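Local coordinates for glucose-6-phosphate 1-dehydrogenase (Kluyveromyces lactis, PDB 7E6I), which catalyses the NADP+-dependent oxidation of glucose 6-phosphate to 6-phosphogluconolactone, the first and probably rate-limiting step of the oxidative pentose phosphate pathway, at residues T315-F321 against I333-K339; I238-Q243 against S439-F443; Q216-K220 against G344-I348; L286-R292 against Q457-Y463. One frame throughout, in Å; residues are numbered along the deposited sequence.

Overall arrangement
All four contacts belong to the C-terminal domain. Contacts 1, 3 and 4 lie in one mixed beta sheet. Part of its strand order is 345-352, 212-220, 333-338, 316-321, 285-291 and 459-462, which places contact 1 between the other two. Its centre is about 10 Å from that of contact 3 and about 13 Å from that of contact 4. Contact 2 joins helices 236-254 and 433-451, and its centre is about 11 Å from that of contact 1. Met242 and Ile238 pack on the hairpin there. Along the chain, contact 1 is nested inside the loops closed by the other three. Contacts 1 and 2 both reach the bound glucose 6-phosphate, so sheet and helix supply parts of one substrate site.

Contact 1: residues T315-F321 against I333-K339; sequences TFAAIGF and IVMRAGK. With BG6 (6-O-phosphono-beta-D-glucopyranose), chain B.
Phe321 and Met335 each turn CG beside the backbone N (chi1 -70° and -83°), and this brings the thioether up to the ring. The two side chains cross obliquely. Met335 CB lies 3.9 Å from Phe321 CE2, and the bend at chi3 (7°) folds CE back to the same ring carbon. Met335 SD is 4.9 Å from the centre of the Phe321 ring, an oblique Met-aromatic contact. On the other face of the hairpin, Ala318 CB meets Arg336 CB at 3.8 Å. The Phe316 ring packs close against Gly338, with Phe316 CD2 3.7 Å from Gly338 CA.

The backbones form a regular antiparallel ladder. Ala317 and Ala337 exchange two bonds, as do Ile319 with Met335 and Phe321 with Ile333. Lys339 N closes the ladder on Thr315 O at 3.0 Å. The Lys339 side chain then leaves the hairpin, and its NZ donates to O3 of glucose 6-phosphate at 2.9 Å. Glu221 forms a salt bridge with this amine.

Strand 212-220 flanks 333-338, and strand 285-291 flanks 316-321, where Thr315 and Phe316 opposite Gly288 make a classic beta bulge. Helix 236-254 packs on the face bearing Ala317, Ile319 and Met335.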
# COMPACT_ATOMS: atom_id res chain seq x y z
N THR A 315 -18.67 -1.76 4.96
CA THR A 315 -17.61 -0.97 5.57
C THR A 315 -16.72 -1.79 6.50
O THR A 315 -15.70 -1.28 6.99
CB THR A 315 -18.20 0.25 6.32
OG1 THR A 315 -18.97 -0.20 7.44
CG2 THR A 315 -19.12 1.04 5.40
N PHE A 316 -17.08 -3.05 6.75
CA PHE A 316 -16.23 -3.99 7.48
C PHE A 316 -16.35 -5.33 6.79
O PHE A 316 -17.47 -5.79 6.54
CB PHE A 316 -16.64 -4.14 8.95
CG PHE A 316 -15.90 -5.22 9.67
CD1 PHE A 316 -16.22 -6.56 9.50
CD2 PHE A 316 -14.85 -4.91 10.51
CE1 PHE A 316 -15.52 -7.54 10.13
CE2 PHE A 316 -14.15 -5.89 11.14
CZ PHE A 316 -14.49 -7.22 10.95
N ALA A 317 -15.22 -6.00 6.57
CA ALA A 317 -15.22 -7.35 6.03
C ALA A 317 -14.12 -8.18 6.67
O ALA A 317 -12.99 -7.72 6.83
CB ALA A 317 -15.04 -7.35 4.50
N ALA A 318 -14.46 -9.43 7.00
CA ALA A 318 -13.48 -10.45 7.35
C ALA A 318 -13.64 -11.56 6.33
O ALA A 318 -14.76 -11.98 6.04
CB ALA A 318 -13.69 -10.96 8.77
N ILE A 319 -12.52 -12.01 5.74
CA ILE A 319 -12.55 -13.00 4.66
C ILE A 319 -11.55 -14.10 4.98
O ILE A 319 -10.41 -13.81 5.35
CB ILE A 319 -12.22 -12.37 3.30
CG1 ILE A 319 -13.14 -11.19 2.97
CG2 ILE A 319 -12.28 -13.44 2.21
CD1 ILE A 319 -12.63 -10.32 1.80
N GLY A 320 -11.97 -15.35 4.80
CA GLY A 320 -11.07 -16.48 4.97
C GLY A 320 -10.40 -16.82 3.65
O GLY A 320 -11.01 -16.74 2.59
N PHE A 321 -9.13 -17.20 3.74
CA PHE A 321 -8.35 -17.56 2.57
C PHE A 321 -7.65 -18.88 2.82
O PHE A 321 -7.36 -19.25 3.96
CB PHE A 321 -7.29 -16.50 2.26
CG PHE A 321 -7.86 -15.21 1.76
CD1 PHE A 321 -8.02 -15.00 0.40
CD2 PHE A 321 -8.22 -14.20 2.64
CE1 PHE A 321 -8.54 -13.81 -0.08
CE2 PHE A 321 -8.74 -13.01 2.17
CZ PHE A 321 -8.89 -12.82 0.80
N ILE A 333 -6.30 -18.63 6.80
CA ILE A 333 -5.83 -17.25 6.73
C ILE A 333 -7.03 -16.32 6.76
O ILE A 333 -8.02 -16.55 6.07
CB ILE A 333 -4.99 -17.04 5.46
CG1 ILE A 333 -3.73 -17.88 5.55
CG2 ILE A 333 -4.69 -15.57 5.23
CD1 ILE A 333 -3.10 -18.09 4.20
N VAL A 334 -6.96 -15.26 7.57
CA VAL A 334 -8.03 -14.28 7.62
C VAL A 334 -7.46 -12.90 7.33
O VAL A 334 -6.44 -12.49 7.91
CB VAL A 334 -8.76 -14.28 8.98
CG1 VAL A 334 -9.75 -13.11 9.05
CG2 VAL A 334 -9.48 -15.60 9.20
N MET A 335 -8.11 -12.18 6.43
CA MET A 335 -7.90 -10.74 6.27
C MET A 335 -9.16 -10.05 6.77
O MET A 335 -10.27 -10.45 6.41
CB MET A 335 -7.64 -10.37 4.82
CG MET A 335 -6.19 -10.56 4.38
SD MET A 335 -5.91 -10.01 2.66
CE MET A 335 -7.50 -9.27 2.32
N ARG A 336 -8.99 -9.03 7.60
CA ARG A 336 -10.15 -8.33 8.13
C ARG A 336 -9.86 -6.84 8.18
O ARG A 336 -8.80 -6.42 8.65
CB ARG A 336 -10.56 -8.88 9.51
CG ARG A 336 -9.51 -8.83 10.62
CD ARG A 336 -10.03 -9.64 11.81
NE ARG A 336 -9.04 -9.97 12.85
CZ ARG A 336 -8.80 -9.19 13.91
NH1 ARG A 336 -9.47 -8.06 14.05
NH2 ARG A 336 -7.92 -9.55 14.84
N ALA A 337 -10.80 -6.05 7.67
CA ALA A 337 -10.64 -4.61 7.55
C ALA A 337 -11.97 -3.93 7.89
O ALA A 337 -13.03 -4.40 7.47
CB ALA A 337 -10.21 -4.21 6.14
N GLY A 338 -11.89 -2.82 8.63
CA GLY A 338 -13.09 -2.07 8.97
C GLY A 338 -12.80 -0.60 9.18
O GLY A 338 -11.73 -0.21 9.64
N LYS A 339 -13.79 0.22 8.82
CA LYS A 339 -13.84 1.62 9.19
C LYS A 339 -14.81 1.79 10.35
O LYS A 339 -15.66 0.93 10.59
CB LYS A 339 -14.28 2.48 7.99
CG LYS A 339 -13.11 3.01 7.15
CD LYS A 339 -13.34 2.86 5.65
CE LYS A 339 -12.78 4.02 4.84
NZ LYS A 339 -11.31 4.25 4.99
C1 BG6 B . -6.37 4.26 0.88
C2 BG6 B . -7.86 4.01 1.14
O1 BG6 B . -5.86 3.49 -0.13
O5 BG6 B . -5.60 3.92 2.12
C3 BG6 B . -8.35 4.77 2.32
O2 BG6 B . -8.65 4.34 -0.01
C4 BG6 B . -7.58 4.41 3.55
O3 BG6 B . -9.74 4.47 2.58
C5 BG6 B . -6.08 4.63 3.33
O4 BG6 B . -8.06 5.21 4.64
C6 BG6 B . -5.23 4.12 4.47
O6 BG6 B . -3.88 4.37 4.14
P BG6 B . -2.82 4.69 5.37
O1P BG6 B . -3.04 3.51 6.30
O2P BG6 B . -3.20 6.01 6.00
O3P BG6 B . -1.37 4.79 4.91

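Contact 2: residues I238-Q243 against S439-F443; sequences IRDVMQ and SWKLF. With BG6 (6-O-phosphono-beta-D-glucopyranose), chain B.
Gln243 threads between Phe443 and Trp440 and carries most of this helix-helix contact. Its CB sits 4.1 Å from Phe443 CG. Behind it, Gln243 CA lies over the centre of the Phe443 ring, 3.9 Å from the centroid, in a CH-pi contact. With CG anti to the backbone N (chi1 -178°), the chain heads for helix 433-451. Gln243 CG touches both rings: it is 4.0 Å from Phe443 CG and makes a CH-pi contact over the six-membered ring of Trp440. The bend at chi2 (-83°) then lays the amide flat on the indole, the two planes 12° apart. Gln243 CD is 3.5 Å from Trp440 CZ2. OE1 lies above the same carbon. NE2 rests 3.3 Å from Trp440 CE2 and is 2.9 Å from Ser439 OG. That hydroxyl is hydrogen-bonded to Leu436 O.

At the side of this stack, Ile238 CG2 meets the edge of the Phe443 ring, 3.7 Å from CD2. Arg239 CG reaches the edge of the Trp440 ring, while its guanidinium group binds His157 O and Glu451. Where helix 236-254 meets the sugar, the carboxylate of Asp240 accepts bonds from O2 and O3 of glucose 6-phosphate, modelled so short that their lengths are doubtful.

Helix 236-254 lies between helix 433-451 and the sheet. Its Met242 packs on strands 316-321 and 333-338, and Phe443 also reaches Met335. Trp440 extends to helix 159-169.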
# COMPACT_ATOMS: atom_id res chain seq x y z
N ILE A 238 -13.60 -3.83 0.82
CA ILE A 238 -12.81 -4.88 0.21
C ILE A 238 -11.98 -4.31 -0.92
O ILE A 238 -10.76 -4.49 -0.97
CB ILE A 238 -13.72 -6.03 -0.24
CG1 ILE A 238 -14.45 -6.59 0.97
CG2 ILE A 238 -12.90 -7.12 -0.91
CD1 ILE A 238 -15.49 -7.60 0.65
N ARG A 239 -12.62 -3.59 -1.83
CA ARG A 239 -11.88 -2.90 -2.89
C ARG A 239 -10.96 -1.84 -2.34
O ARG A 239 -9.90 -1.58 -2.91
CB ARG A 239 -12.85 -2.23 -3.86
CG ARG A 239 -13.27 -3.06 -5.03
CD ARG A 239 -13.83 -2.19 -6.13
NE ARG A 239 -14.66 -3.00 -7.01
CZ ARG A 239 -15.92 -3.30 -6.75
NH1 ARG A 239 -16.50 -2.85 -5.64
NH2 ARG A 239 -16.61 -4.05 -7.61
N ASP A 240 -11.35 -1.18 -1.25
CA ASP A 240 -10.61 -0.00 -0.82
C ASP A 240 -9.22 -0.37 -0.31
O ASP A 240 -8.25 0.32 -0.62
CB ASP A 240 -11.39 0.76 0.25
CG ASP A 240 -10.84 2.18 0.46
OD1 ASP A 240 -10.40 2.82 -0.53
OD2 ASP A 240 -10.83 2.66 1.62
N VAL A 241 -9.10 -1.44 0.50
CA VAL A 241 -7.83 -1.74 1.16
C VAL A 241 -7.49 -3.22 1.15
O VAL A 241 -6.33 -3.59 1.35
CB VAL A 241 -7.81 -1.22 2.61
CG1 VAL A 241 -8.11 0.29 2.66
CG2 VAL A 241 -8.78 -2.03 3.49
N MET A 242 -8.47 -4.10 0.95
CA MET A 242 -8.18 -5.52 1.08
C MET A 242 -7.63 -6.12 -0.21
O MET A 242 -6.62 -6.84 -0.17
CB MET A 242 -9.42 -6.28 1.55
CG MET A 242 -10.12 -5.63 2.75
SD MET A 242 -11.47 -6.59 3.50
CE MET A 242 -10.60 -8.12 3.88
N GLN A 243 -8.28 -5.85 -1.35
CA GLN A 243 -7.79 -6.31 -2.64
C GLN A 243 -6.37 -5.81 -2.94
O GLN A 243 -5.65 -6.42 -3.74
CB GLN A 243 -8.76 -5.84 -3.74
CG GLN A 243 -8.44 -6.28 -5.18
CD GLN A 243 -7.42 -5.37 -5.87
OE1 GLN A 243 -7.21 -4.22 -5.48
NE2 GLN A 243 -6.75 -5.91 -6.89
N SER A 439 -4.53 -10.87 -8.82
CA SER A 439 -5.24 -10.38 -7.65
C SER A 439 -6.69 -10.04 -8.00
O SER A 439 -7.59 -10.27 -7.18
CB SER A 439 -4.51 -9.17 -7.06
OG SER A 439 -4.86 -7.97 -7.75
N TRP A 440 -6.94 -9.56 -9.21
CA TRP A 440 -8.32 -9.31 -9.63
C TRP A 440 -9.07 -10.60 -9.95
O TRP A 440 -10.27 -10.69 -9.67
CB TRP A 440 -8.37 -8.33 -10.81
CG TRP A 440 -8.27 -6.88 -10.37
CD1 TRP A 440 -7.31 -5.97 -10.73
CD2 TRP A 440 -9.15 -6.19 -9.47
NE1 TRP A 440 -7.54 -4.76 -10.11
CE2 TRP A 440 -8.66 -4.87 -9.33
CE3 TRP A 440 -10.30 -6.57 -8.76
CZ2 TRP A 440 -9.28 -3.93 -8.52
CZ3 TRP A 440 -10.92 -5.63 -7.96
CH2 TRP A 440 -10.41 -4.33 -7.84
N LYS A 441 -8.39 -11.61 -10.50
CA LYS A 441 -9.06 -12.90 -10.72
C LYS A 441 -9.53 -13.50 -9.40
O LYS A 441 -10.55 -14.21 -9.36
CB LYS A 441 -8.12 -13.88 -11.44
CG LYS A 441 -8.08 -13.72 -12.95
CD LYS A 441 -6.81 -14.33 -13.55
CE LYS A 441 -7.01 -14.58 -15.06
NZ LYS A 441 -6.03 -13.91 -15.97
N LEU A 442 -8.81 -13.22 -8.31
CA LEU A 442 -9.13 -13.76 -7.00
C LEU A 442 -10.34 -13.06 -6.38
O LEU A 442 -11.24 -13.72 -5.85
CB LEU A 442 -7.91 -13.64 -6.09
CG LEU A 442 -8.09 -14.11 -4.65
CD1 LEU A 442 -8.49 -15.58 -4.63
CD2 LEU A 442 -6.84 -13.88 -3.81
N PHE A 443 -10.39 -11.73 -6.45
CA PHE A 443 -11.40 -10.97 -5.73
C PHE A 443 -12.66 -10.69 -6.54
O PHE A 443 -13.71 -10.41 -5.95
CB PHE A 443 -10.83 -9.64 -5.28
CG PHE A 443 -10.12 -9.72 -3.99
CD1 PHE A 443 -8.80 -10.14 -3.94
CD2 PHE A 443 -10.76 -9.40 -2.81
CE1 PHE A 443 -8.14 -10.24 -2.71
CE2 PHE A 443 -10.10 -9.49 -1.59
CZ PHE A 443 -8.80 -9.91 -1.53
C1 BG6 B . -6.37 4.26 0.88
C2 BG6 B . -7.86 4.01 1.14
O1 BG6 B . -5.86 3.49 -0.13
O5 BG6 B . -5.60 3.92 2.12
C3 BG6 B . -8.35 4.77 2.32
O2 BG6 B . -8.65 4.34 -0.01
C4 BG6 B . -7.58 4.41 3.55
O3 BG6 B . -9.74 4.47 2.58
C5 BG6 B . -6.08 4.63 3.33
O4 BG6 B . -8.06 5.21 4.64
C6 BG6 B . -5.23 4.12 4.47
O6 BG6 B . -3.88 4.37 4.14
P BG6 B . -2.82 4.69 5.37
O1P BG6 B . -3.04 3.51 6.30
O2P BG6 B . -3.20 6.01 6.00
O3P BG6 B . -1.37 4.79 4.91

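Contact 3: residues Q216-K220 against G344-I348; sequences QVVFK and GKVEI
Phe219 and Val346 meet directly on one face of this strand pair, with Phe219 CD2 3.6 Å from Val346 CG2. With Val346 CG1 anti to the backbone N (chi1 171°), CG2 is the branch that meets the ring. On the other face, Lys220 and Lys345 lie side by side and point the same way. Their closest side-chain carbons, Lys220 CD and Lys345 CE, are 4.1 Å apart. The two amines, Lys220 NZ and Lys345 NZ, stay 5.0 Å apart.

Between the faces runs an antiparallel ladder. Val218 and Glu347 form one hydrogen-bonded pair, with Val218 N 2.7 Å from Glu347 O. Lys220 and Lys345 form the next. Val346 CA also leans on Val218 O at 3.2 Å.

Acidic groups hold the two lysine ends. Lys345 NZ forms a salt bridge with Glu347 OE1 at 3.0 Å, approaching from above the carboxylate plane. Lys220 NZ pairs instead with Glu343. Glu347 in turn binds Arg349 and Arg371, so it is probably well stabilised as an anion. A methionine in place of Lys345 would probably leave Glu347 without one of its positive partners and its carboxylate freer to turn.

Lys345, Arg349 and Arg371 are predicted to bind a second NADP+, so this face is consistent with the structural NADP+ site of the family, built on the large C-terminal sheet.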
# COMPACT_ATOMS: atom_id res chain seq x y z
N GLN A 216 -3.27 -13.78 10.40
CA GLN A 216 -4.23 -12.68 10.36
C GLN A 216 -3.54 -11.41 9.87
O GLN A 216 -2.47 -11.06 10.38
CB GLN A 216 -4.81 -12.41 11.74
CG GLN A 216 -5.88 -13.37 12.22
CD GLN A 216 -6.46 -12.94 13.56
OE1 GLN A 216 -7.33 -12.07 13.61
NE2 GLN A 216 -5.96 -13.52 14.65
N VAL A 217 -4.15 -10.73 8.90
CA VAL A 217 -3.78 -9.36 8.54
C VAL A 217 -4.95 -8.46 8.92
O VAL A 217 -6.09 -8.73 8.51
CB VAL A 217 -3.44 -9.23 7.04
CG1 VAL A 217 -2.97 -7.83 6.75
CG2 VAL A 217 -2.39 -10.23 6.64
N VAL A 218 -4.69 -7.41 9.69
CA VAL A 218 -5.74 -6.68 10.39
C VAL A 218 -5.62 -5.19 10.08
O VAL A 218 -4.54 -4.61 10.21
CB VAL A 218 -5.66 -6.90 11.91
CG1 VAL A 218 -6.71 -6.07 12.60
CG2 VAL A 218 -5.84 -8.40 12.24
N PHE A 219 -6.75 -4.58 9.68
CA PHE A 219 -6.83 -3.16 9.36
C PHE A 219 -8.01 -2.58 10.11
O PHE A 219 -9.14 -3.04 9.94
CB PHE A 219 -6.99 -2.95 7.85
CG PHE A 219 -7.28 -1.52 7.42
CD1 PHE A 219 -8.56 -1.01 7.47
CD2 PHE A 219 -6.27 -0.73 6.90
CE1 PHE A 219 -8.84 0.29 7.04
CE2 PHE A 219 -6.54 0.56 6.46
CZ PHE A 219 -7.82 1.07 6.53
N LYS A 220 -7.74 -1.58 10.93
CA LYS A 220 -8.78 -0.92 11.71
C LYS A 220 -8.61 0.57 11.54
O LYS A 220 -7.49 1.09 11.66
CB LYS A 220 -8.69 -1.28 13.19
CG LYS A 220 -9.22 -2.65 13.55
CD LYS A 220 -8.89 -2.96 15.00
CE LYS A 220 -10.15 -3.08 15.85
NZ LYS A 220 -9.82 -3.49 17.26
N GLY A 344 -7.29 2.97 15.37
CA GLY A 344 -6.57 2.88 14.11
C GLY A 344 -5.34 2.01 14.28
O GLY A 344 -4.54 2.21 15.19
N LYS A 345 -5.20 1.04 13.37
CA LYS A 345 -4.22 -0.02 13.52
C LYS A 345 -4.10 -0.82 12.24
O LYS A 345 -5.11 -1.20 11.64
CB LYS A 345 -4.67 -0.95 14.65
CG LYS A 345 -3.62 -1.68 15.37
CD LYS A 345 -4.25 -2.33 16.60
CE LYS A 345 -5.06 -3.57 16.27
NZ LYS A 345 -4.95 -4.58 17.37
N VAL A 346 -2.87 -1.11 11.81
CA VAL A 346 -2.64 -2.16 10.83
C VAL A 346 -1.66 -3.14 11.44
O VAL A 346 -0.58 -2.74 11.90
CB VAL A 346 -2.11 -1.60 9.50
CG1 VAL A 346 -1.67 -2.77 8.60
CG2 VAL A 346 -3.20 -0.78 8.80
N GLU A 347 -2.01 -4.42 11.41
CA GLU A 347 -1.34 -5.38 12.26
C GLU A 347 -1.36 -6.76 11.62
O GLU A 347 -2.34 -7.15 10.97
CB GLU A 347 -2.03 -5.42 13.63
CG GLU A 347 -1.22 -5.99 14.73
CD GLU A 347 -1.85 -5.71 16.09
OE1 GLU A 347 -2.75 -6.50 16.50
OE2 GLU A 347 -1.43 -4.72 16.74
N ILE A 348 -0.27 -7.51 11.83
CA ILE A 348 -0.14 -8.91 11.43
C ILE A 348 -0.09 -9.75 12.69
O ILE A 348 0.69 -9.47 13.60
CB ILE A 348 1.14 -9.15 10.61
CG1 ILE A 348 1.12 -8.35 9.30
CG2 ILE A 348 1.36 -10.65 10.39
CD1 ILE A 348 2.53 -8.09 8.81

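Contact 4: residues L286-R292 against Q457-Y463; sequences LIGQYGR and QPKIYPY
The Tyr461 ring lies under the start of Tyr290, and Tyr290 CA sits over its face, 3.8 Å from the centroid and 12° off the normal, as a CH-pi contact. Tyr290 CB is 3.5 Å from Tyr461 CZ. Tyr461 CG stands between its backbone N and carbonyl carbon (chi1 64°), which folds the ring back across the neighbouring strand. Tyr290 also offers its ring face to the edge of Tyr463 in an offset edge-to-face pair, planes at 88°.

Apolar contacts follow the strands. Ile287 CG2 touches Pro458 CB at 3.7 Å, and Gln289 CB packs on the same carbon. Ile460 CG2 lies 3.6 Å from Gly291 CA.

Backbone bonds make a parallel ladder. Gln289 bonds to Lys459 and Tyr461, and Gly291 bonds to Tyr461 and Tyr463. Lys459 N also reaches Ile287 O.

One water bridges the polar ends, 2.6 Å from Gln289 OE1 and 2.8 Å from Gln457 NE2. Gln289 NE2 donates to Ser311 O and Cys313 O. Tyr461 OH binds Lys339 O and Thr315 OG1. A leucine replacing Tyr461 would probably leave Lys339 O without this hydroxyl partner and open a gap beside Tyr290.

Strand 459-462 is the outermost at this end of the mixed sheet. Strand 285-291 lies between it and 316-321, whose Phe316 touches both Leu286 and Tyr461.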
# COMPACT_ATOMS: atom_id res chain seq x y z
N LEU A 286 -17.50 -12.46 6.67
CA LEU A 286 -18.19 -11.72 7.73
C LEU A 286 -18.25 -10.27 7.28
O LEU A 286 -17.21 -9.61 7.17
CB LEU A 286 -17.48 -11.85 9.07
CG LEU A 286 -18.32 -11.79 10.34
CD1 LEU A 286 -17.78 -10.74 11.31
CD2 LEU A 286 -19.78 -11.53 10.03
N ILE A 287 -19.45 -9.77 7.02
CA ILE A 287 -19.67 -8.54 6.28
C ILE A 287 -20.51 -7.61 7.15
O ILE A 287 -21.50 -8.04 7.75
CB ILE A 287 -20.33 -8.88 4.93
CG1 ILE A 287 -19.40 -8.49 3.79
CG2 ILE A 287 -21.74 -8.41 4.77
CD1 ILE A 287 -18.16 -9.31 3.85
N GLY A 288 -20.08 -6.36 7.27
CA GLY A 288 -20.71 -5.43 8.19
C GLY A 288 -20.76 -4.02 7.64
O GLY A 288 -19.96 -3.64 6.78
N GLN A 289 -21.73 -3.26 8.12
CA GLN A 289 -21.94 -1.85 7.77
C GLN A 289 -22.16 -1.08 9.06
O GLN A 289 -22.84 -1.57 9.96
CB GLN A 289 -23.15 -1.67 6.82
CG GLN A 289 -23.35 -0.25 6.31
CD GLN A 289 -24.65 -0.07 5.53
OE1 GLN A 289 -25.67 0.37 6.08
NE2 GLN A 289 -24.62 -0.43 4.25
N TYR A 290 -21.56 0.10 9.19
CA TYR A 290 -21.57 0.73 10.50
C TYR A 290 -22.86 1.52 10.72
O TYR A 290 -23.30 2.29 9.86
CB TYR A 290 -20.33 1.60 10.74
CG TYR A 290 -20.18 2.90 9.99
CD1 TYR A 290 -20.70 4.09 10.50
CD2 TYR A 290 -19.44 2.96 8.81
CE1 TYR A 290 -20.52 5.31 9.82
CE2 TYR A 290 -19.25 4.16 8.12
CZ TYR A 290 -19.80 5.32 8.63
OH TYR A 290 -19.59 6.50 7.94
N GLY A 291 -23.48 1.29 11.88
CA GLY A 291 -24.63 2.04 12.32
C GLY A 291 -24.25 3.09 13.34
O GLY A 291 -23.08 3.33 13.62
N ARG A 292 -25.28 3.71 13.91
CA ARG A 292 -25.04 4.77 14.89
C ARG A 292 -24.32 4.22 16.12
O ARG A 292 -24.50 3.07 16.51
CB ARG A 292 -26.36 5.40 15.30
CG ARG A 292 -26.80 6.54 14.39
CD ARG A 292 -28.21 7.02 14.74
NE ARG A 292 -28.96 7.42 13.56
CZ ARG A 292 -30.28 7.43 13.49
NH1 ARG A 292 -31.00 7.05 14.54
NH2 ARG A 292 -30.88 7.81 12.37
N GLN A 457 -27.06 -8.83 2.89
CA GLN A 457 -27.16 -7.55 3.57
C GLN A 457 -26.12 -7.50 4.67
O GLN A 457 -26.07 -8.41 5.51
CB GLN A 457 -28.56 -7.38 4.17
CG GLN A 457 -28.63 -6.43 5.37
CD GLN A 457 -28.62 -4.96 4.97
OE1 GLN A 457 -29.17 -4.59 3.92
NE2 GLN A 457 -27.97 -4.12 5.79
N PRO A 458 -25.24 -6.49 4.69
CA PRO A 458 -24.27 -6.41 5.79
C PRO A 458 -24.97 -6.28 7.13
O PRO A 458 -25.97 -5.58 7.27
CB PRO A 458 -23.45 -5.15 5.46
CG PRO A 458 -24.25 -4.43 4.42
CD PRO A 458 -24.99 -5.49 3.66
N LYS A 459 -24.45 -7.01 8.11
CA LYS A 459 -24.91 -6.81 9.47
C LYS A 459 -24.46 -5.44 9.97
O LYS A 459 -23.39 -4.95 9.60
CB LYS A 459 -24.38 -7.94 10.35
CG LYS A 459 -23.40 -7.50 11.41
CD LYS A 459 -22.92 -8.69 12.26
CE LYS A 459 -22.73 -9.97 11.43
NZ LYS A 459 -22.12 -11.05 12.27
N ILE A 460 -25.30 -4.80 10.78
CA ILE A 460 -25.03 -3.45 11.27
C ILE A 460 -24.19 -3.53 12.53
O ILE A 460 -24.37 -4.44 13.35
CB ILE A 460 -26.34 -2.68 11.51
CG1 ILE A 460 -27.17 -2.66 10.23
CG2 ILE A 460 -26.07 -1.26 11.95
CD1 ILE A 460 -26.56 -1.78 9.15
N TYR A 461 -23.25 -2.60 12.69
CA TYR A 461 -22.44 -2.56 13.91
C TYR A 461 -22.29 -1.11 14.32
O TYR A 461 -22.20 -0.23 13.45
CB TYR A 461 -21.04 -3.22 13.74
CG TYR A 461 -20.11 -2.54 12.75
CD1 TYR A 461 -20.16 -2.86 11.40
CD2 TYR A 461 -19.18 -1.61 13.17
CE1 TYR A 461 -19.32 -2.26 10.49
CE2 TYR A 461 -18.34 -1.00 12.26
CZ TYR A 461 -18.41 -1.33 10.92
OH TYR A 461 -17.56 -0.74 9.99
N PRO A 462 -22.29 -0.82 15.61
CA PRO A 462 -22.27 0.59 16.04
C PRO A 462 -20.91 1.22 15.77
O PRO A 462 -19.86 0.61 16.01
CB PRO A 462 -22.57 0.52 17.54
CG PRO A 462 -22.16 -0.86 17.93
CD PRO A 462 -22.40 -1.75 16.74
N TYR A 463 -20.95 2.45 15.27
CA TYR A 463 -19.75 3.25 15.12
C TYR A 463 -18.94 3.20 16.41
O TYR A 463 -19.48 3.46 17.49
CB TYR A 463 -20.15 4.68 14.78
CG TYR A 463 -19.10 5.63 14.22
CD1 TYR A 463 -17.94 5.94 14.92
CD2 TYR A 463 -19.33 6.30 13.01
CE1 TYR A 463 -17.01 6.86 14.40
CE2 TYR A 463 -18.41 7.21 12.49
CZ TYR A 463 -17.26 7.49 13.19
OH TYR A 463 -16.37 8.39 12.65
O HOH W 1 -27.66 -1.31 5.93